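Ferritin (Mycoplasma penetrans, PDB 7DIE) probably takes up, oxidises and stores iron as a 24-subunit ferritin cage, each subunit a four-helix bundle carrying iron-binding sites. Local coordinates at residues 20-25 / 103-108; 58-63 / 128-133. All blocks are in the same frame, centred on the assembly; numbering follows the deposited sequence.

In the fold
Both contacts lie within one four-helix ferritin bundle and together sample all four long helices: interaction 1 pairs helix 10-39 with helix 91-118, and interaction 2 pairs helix 43-70 with helix 122-150. Their centres are about 11 Å apart, and they meet at one polar link in the interior, where Glu-23 OE2 lies 2.9 Å from His-60 ND1, a probable hydrogen bond. His-60 in turn binds an iron(III) ion through NE2, with Asp-55, Asp-134 and Asp-138 as further ligands. Interaction 1 thus supplies a second-shell residue, its Glu-23 side chain and the iron about 7 Å apart at their nearest atoms, while interaction 2 holds a first-shell ligand. Phe-131 CD2 also packs 3.6 Å from Glu-23 OE2.

Interaction 1. Residues 20-25 / 103-108; sequences YNVELC and SKVRES
Val-22 and Val-105 mark the nearest backbone approach between two antiparallel helices of the ferritin four-helix bundle, their CA atoms 6.2 Å apart. The local axes run 9.6 Å from each other at 167°. Lys-104 comes first along 103-108 and adds little: its backbone O lies near Val-22 CG1, while the end of its side chain leads away from the other helix.

Val-105 carries most of this segment's share, its two methyls dividing the partners between them. CG2 meets Val-22 CG1 at 4.1 Å, and the same Val-22 methyl reaches in to 3.9 Å from Val-105 CA, so it touches the backbone as well as the side chain. Val-105 CG1, anti to the backbone N (chi1 175°), turns instead to the carboxylate of Glu-23, 3.4 Å from Glu-23 OE1; this is van der Waals contact of a methyl with an oxygen whose polar needs are met elsewhere. The glutamate bends at chi2 (-88°) and crosses the valine at about a right angle. Its OE1 pairs with Lys-56, and OE2 bonds to His-19 and to the iron ligand His-60.

Ser-108, one turn further on, faces Val-22 again. Its CB sits 4.0 Å from Val-22 CG1, and its hydroxyl, hydrogen-bonded to His-19 ND1, lies alongside the other methyl, with OG 3.9 Å from Val-22 CG2.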
loop_
_atom_site.group_PDB
_atom_site.type_symbol
_atom_site.label_atom_id
_atom_site.label_comp_id
_atom_site.label_asym_id
_atom_site.label_seq_id
_atom_site.Cartn_x
_atom_site.Cartn_y
_atom_site.Cartn_z
ATOM N N TYR A 20 -25.682 43.222 8.555
ATOM C CA TYR A 20 -26.257 41.890 8.338
ATOM C C TYR A 20 -27.511 41.981 7.476
ATOM O O TYR A 20 -27.689 41.209 6.521
ATOM C CB TYR A 20 -26.568 41.218 9.682
ATOM C CG TYR A 20 -27.109 39.789 9.560
ATOM C CD1 TYR A 20 -28.422 39.552 9.194
ATOM C CD2 TYR A 20 -26.305 38.695 9.851
ATOM C CE1 TYR A 20 -28.924 38.260 9.081
ATOM C CE2 TYR A 20 -26.799 37.386 9.761
ATOM C CZ TYR A 20 -28.115 37.180 9.375
ATOM O OH TYR A 20 -28.637 35.897 9.262
ATOM N N ASN A 21 -28.405 42.923 7.803
ATOM C CA ASN A 21 -29.622 43.075 7.007
ATOM C C ASN A 21 -29.304 43.452 5.565
ATOM O O ASN A 21 -30.043 43.078 4.655
ATOM C CB ASN A 21 -30.548 44.127 7.638
ATOM C CG ASN A 21 -31.297 43.597 8.845
ATOM O OD1 ASN A 21 -32.407 43.079 8.718
ATOM N ND2 ASN A 21 -30.686 43.702 10.023
ATOM N N VAL A 22 -28.232 44.213 5.339
ATOM C CA VAL A 22 -27.882 44.597 3.972
ATOM C C VAL A 22 -27.338 43.399 3.199
ATOM O O VAL A 22 -27.658 43.210 2.012
ATOM C CB VAL A 22 -26.887 45.771 3.986
ATOM C CG1 VAL A 22 -26.356 46.039 2.575
ATOM C CG2 VAL A 22 -27.565 47.031 4.560
ATOM N N GLU A 23 -26.513 42.563 3.846
ATOM C CA GLU A 23 -26.058 41.339 3.168
ATOM C C GLU A 23 -27.222 40.391 2.889
ATOM O O GLU A 23 -27.261 39.725 1.843
ATOM C CB GLU A 23 -24.998 40.622 4.009
ATOM C CG GLU A 23 -23.756 41.471 4.336
ATOM C CD GLU A 23 -22.678 41.377 3.262
ATOM O OE1 GLU A 23 -22.988 40.961 2.118
ATOM O OE2 GLU A 23 -21.514 41.716 3.571
ATOM N N LEU A 24 -28.169 40.296 3.826
ATOM C CA LEU A 24 -29.352 39.468 3.611
ATOM C C LEU A 24 -30.249 40.068 2.539
ATOM O O LEU A 24 -30.884 39.341 1.770
ATOM C CB LEU A 24 -30.123 39.306 4.931
ATOM C CG LEU A 24 -31.462 38.559 4.883
ATOM C CD1 LEU A 24 -31.285 37.163 4.269
ATOM C CD2 LEU A 24 -32.075 38.478 6.307
ATOM N N CYS A 25 -30.325 41.397 2.475
ATOM C CA CYS A 25 -31.106 42.003 1.406
ATOM C C CYS A 25 -30.529 41.601 0.055
ATOM O O CYS A 25 -31.270 41.234 -0.870
ATOM C CB CYS A 25 -31.127 43.529 1.579
ATOM S SG CYS A 25 -32.123 44.389 0.342
ATOM N N SER A 103 -23.189 47.146 -5.009
ATOM C CA SER A 103 -22.534 48.409 -4.723
ATOM C C SER A 103 -23.002 48.969 -3.383
ATOM O O SER A 103 -22.193 49.529 -2.626
ATOM C CB SER A 103 -22.776 49.391 -5.874
ATOM O OG SER A 103 -22.190 50.643 -5.563
ATOM N N LYS A 104 -24.281 48.776 -3.037
ATOM C CA LYS A 104 -24.745 49.215 -1.724
ATOM C C LYS A 104 -24.177 48.362 -0.596
ATOM O O LYS A 104 -23.931 48.888 0.498
ATOM C CB LYS A 104 -26.272 49.210 -1.644
ATOM C CG LYS A 104 -26.940 50.245 -2.542
ATOM C CD LYS A 104 -28.464 50.102 -2.507
ATOM C CE LYS A 104 -29.158 51.116 -3.425
ATOM N NZ LYS A 104 -28.819 52.541 -3.108
ATOM N N VAL A 105 -23.998 47.053 -0.817
ATOM C CA VAL A 105 -23.308 46.235 0.181
ATOM C C VAL A 105 -21.935 46.821 0.472
ATOM O O VAL A 105 -21.537 46.980 1.629
ATOM C CB VAL A 105 -23.178 44.772 -0.292
ATOM C CG1 VAL A 105 -22.352 43.977 0.724
ATOM C CG2 VAL A 105 -24.514 44.135 -0.497
ATOM N N ARG A 106 -21.182 47.121 -0.588
ATOM C CA ARG A 106 -19.835 47.657 -0.434
ATOM C C ARG A 106 -19.854 48.991 0.317
ATOM O O ARG A 106 -19.000 49.248 1.177
ATOM C CB ARG A 106 -19.201 47.802 -1.819
ATOM C CG ARG A 106 -17.824 48.472 -1.833
ATOM C CD ARG A 106 -17.253 48.409 -3.246
ATOM N NE ARG A 106 -15.954 49.071 -3.382
ATOM C CZ ARG A 106 -15.759 50.198 -4.057
ATOM N NH1 ARG A 106 -16.790 50.800 -4.648
ATOM N NH2 ARG A 106 -14.540 50.726 -4.137
ATOM N N GLU A 107 -20.837 49.847 0.032
ATOM C CA GLU A 107 -20.893 51.119 0.765
ATOM C C GLU A 107 -21.241 50.902 2.231
ATOM O O GLU A 107 -20.716 51.599 3.110
ATOM C CB GLU A 107 -21.883 52.075 0.099
ATOM C CG GLU A 107 -21.307 52.692 -1.181
ATOM C CD GLU A 107 -19.847 53.176 -1.028
ATOM O OE1 GLU A 107 -18.928 52.595 -1.693
ATOM O OE2 GLU A 107 -19.638 54.145 -0.250
ATOM N N SER A 108 -22.127 49.942 2.516
ATOM C CA SER A 108 -22.415 49.566 3.899
ATOM C C SER A 108 -21.157 49.094 4.631
ATOM O O SER A 108 -20.876 49.538 5.752
ATOM C CB SER A 108 -23.501 48.488 3.928
ATOM O OG SER A 108 -23.942 48.287 5.249
#

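Interaction 2. Residues 58-63 / 128-133; sequences SAHMSR and MQWFVK. With FE (Fe (III) ion), chain G.
Trp-130 meets Arg-63 with one face and His-60 with an edge, across two antiparallel helices of the ferritin bundle whose local axes are 11.1 Å apart. In the cation-pi stack, the Arg-63 guanidinium lies flat on the indole face, the planes only 7° apart, with CZ 3.7 Å from the centroid of the five-membered ring. The arginine chain, extended from CG to NE, carries CD over the six-membered ring for a CH-pi contact.

The aromatic contacts centre on His-60. Trp-130 turns the edge of its six-membered ring onto the imidazole face, a T-shaped pair with centroids 4.8 Å apart and planes at 74°. Phe-131 meets the same imidazole obliquely, and its rim points at the backbone, CZ 3.6 Å from His-60 O. Ala-59 CB adds an apolar touch on Trp-130 CH2.

Polar and metal bonds fix the two side chains that Trp-130 touches. Arg-63 NH1 donates to Ala-59 O at 2.9 Å, with that oxygen close to the guanidinium plane, which probably helps fix its rotation over the indole. His-60 is held at both nitrogens: ND1 by Glu-23, and NE2 by the iron(III) ion at 2.3 Å. Asp-55, Asp-134 and Asp-138 also bind this iron, as does a water, its O 2.4 Å from the metal.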
loop_
_atom_site.group_PDB
_atom_site.type_symbol
_atom_site.label_atom_id
_atom_site.label_comp_id
_atom_site.label_asym_id
_atom_site.label_seq_id
_atom_site.Cartn_x
_atom_site.Cartn_y
_atom_site.Cartn_z
ATOM N N SER A 58 -23.426 31.899 3.668
ATOM C CA SER A 58 -22.456 31.027 4.312
ATOM C C SER A 58 -21.182 31.748 4.709
ATOM O O SER A 58 -20.468 31.280 5.608
ATOM C CB SER A 58 -22.120 29.859 3.376
ATOM O OG SER A 58 -21.382 30.339 2.268
ATOM N N ALA A 59 -20.863 32.864 4.067
ATOM C CA ALA A 59 -19.610 33.551 4.347
ATOM C C ALA A 59 -19.801 34.911 5.005
ATOM O O ALA A 59 -19.013 35.273 5.873
ATOM C CB ALA A 59 -18.802 33.730 3.058
ATOM N N HIS A 60 -20.838 35.667 4.634
ATOM C CA HIS A 60 -21.003 37.023 5.172
ATOM C C HIS A 60 -21.883 37.023 6.414
ATOM O O HIS A 60 -21.427 37.371 7.507
ATOM C CB HIS A 60 -21.596 37.944 4.103
ATOM C CG HIS A 60 -20.699 38.131 2.918
ATOM N ND1 HIS A 60 -20.130 39.345 2.599
ATOM C CD2 HIS A 60 -20.255 37.251 1.988
ATOM C CE1 HIS A 60 -19.388 39.211 1.512
ATOM N NE2 HIS A 60 -19.435 37.947 1.128
ATOM N N MET A 61 -23.145 36.615 6.257
ATOM C CA MET A 61 -24.068 36.599 7.389
ATOM C C MET A 61 -23.542 35.721 8.522
ATOM O O MET A 61 -23.699 36.057 9.696
ATOM C CB MET A 61 -25.441 36.125 6.912
ATOM C CG MET A 61 -26.095 37.104 5.955
ATOM S SD MET A 61 -27.275 36.392 4.787
ATOM C CE MET A 61 -28.303 35.491 5.902
ATOM N N SER A 62 -22.915 34.583 8.188
ATOM C CA SER A 62 -22.406 33.697 9.233
ATOM C C SER A 62 -21.316 34.378 10.052
ATOM O O SER A 62 -21.297 34.255 11.278
ATOM C CB SER A 62 -21.859 32.399 8.623
ATOM O OG SER A 62 -20.746 32.675 7.783
ATOM N N ARG A 63 -20.398 35.098 9.394
ATOM C CA ARG A 63 -19.345 35.797 10.139
ATOM C C ARG A 63 -19.930 36.903 11.015
ATOM O O ARG A 63 -19.459 37.123 12.135
ATOM C CB ARG A 63 -18.297 36.385 9.185
ATOM C CG ARG A 63 -17.235 35.386 8.699
ATOM C CD ARG A 63 -16.276 36.060 7.702
ATOM N NE ARG A 63 -15.156 35.193 7.340
ATOM C CZ ARG A 63 -15.242 34.186 6.476
ATOM N NH1 ARG A 63 -16.402 33.907 5.870
ATOM N NH2 ARG A 63 -14.169 33.447 6.218
ATOM N N MET A 128 -14.377 43.748 10.469
ATOM C CA MET A 128 -14.812 44.262 9.177
ATOM C C MET A 128 -13.757 44.130 8.094
ATOM O O MET A 128 -14.105 44.242 6.913
ATOM C CB MET A 128 -15.242 45.735 9.306
ATOM C CG MET A 128 -16.533 45.917 10.135
ATOM S SD MET A 128 -17.938 44.900 9.575
ATOM C CE MET A 128 -18.216 45.508 7.911
ATOM N N GLN A 129 -12.492 43.868 8.446
ATOM C CA GLN A 129 -11.450 43.819 7.419
ATOM C C GLN A 129 -11.706 42.708 6.406
ATOM O O GLN A 129 -11.460 42.887 5.208
ATOM C CB GLN A 129 -10.070 43.654 8.061
ATOM C CG GLN A 129 -9.647 44.865 8.918
ATOM C CD GLN A 129 -9.874 46.180 8.200
ATOM O OE1 GLN A 129 -9.213 46.468 7.213
ATOM N NE2 GLN A 129 -10.825 46.984 8.690
ATOM N N TRP A 130 -12.212 41.558 6.860
ATOM C CA TRP A 130 -12.567 40.498 5.915
ATOM C C TRP A 130 -13.579 40.999 4.893
ATOM O O TRP A 130 -13.516 40.644 3.710
ATOM C CB TRP A 130 -13.135 39.279 6.661
ATOM C CG TRP A 130 -13.474 38.131 5.718
ATOM C CD1 TRP A 130 -12.638 37.105 5.349
ATOM C CD2 TRP A 130 -14.701 37.925 5.000
ATOM N NE1 TRP A 130 -13.281 36.266 4.468
ATOM C CE2 TRP A 130 -14.541 36.753 4.227
ATOM C CE3 TRP A 130 -15.922 38.613 4.935
ATOM C CZ2 TRP A 130 -15.551 36.257 3.399
ATOM C CZ3 TRP A 130 -16.925 38.118 4.106
ATOM C CH2 TRP A 130 -16.730 36.951 3.351
ATOM N N PHE A 131 -14.521 41.824 5.340
ATOM C CA PHE A 131 -15.589 42.326 4.484
ATOM C C PHE A 131 -15.091 43.411 3.557
ATOM O O PHE A 131 -15.568 43.519 2.424
ATOM C CB PHE A 131 -16.737 42.865 5.352
ATOM C CG PHE A 131 -17.460 41.803 6.099
ATOM C CD1 PHE A 131 -16.985 41.352 7.322
ATOM C CD2 PHE A 131 -18.614 41.228 5.567
ATOM C CE1 PHE A 131 -17.654 40.352 8.017
ATOM C CE2 PHE A 131 -19.298 40.212 6.272
ATOM C CZ PHE A 131 -18.814 39.776 7.484
ATOM N N VAL A 132 -14.165 44.250 4.038
ATOM C CA VAL A 132 -13.530 45.226 3.157
ATOM C C VAL A 132 -12.904 44.513 1.964
ATOM O O VAL A 132 -13.104 44.894 0.808
ATOM C CB VAL A 132 -12.470 46.046 3.912
ATOM C CG1 VAL A 132 -11.657 46.882 2.894
ATOM C CG2 VAL A 132 -13.097 46.946 4.984
ATOM N N LYS A 133 -12.137 43.455 2.233
ATOM C CA LYS A 133 -11.492 42.725 1.146
ATOM C C LYS A 133 -12.517 42.004 0.280
ATOM O O LYS A 133 -12.475 42.092 -0.955
ATOM C CB LYS A 133 -10.465 41.739 1.715
ATOM C CG LYS A 133 -9.592 41.048 0.659
ATOM C CD LYS A 133 -8.513 40.194 1.326
ATOM C CE LYS A 133 -7.612 39.508 0.303
ATOM N NZ LYS A 133 -6.923 40.498 -0.584
HETATM FE FE FE G . -18.451 37.105 -0.827
HETATM O O HOH W 1 -17.295 35.278 0.175
#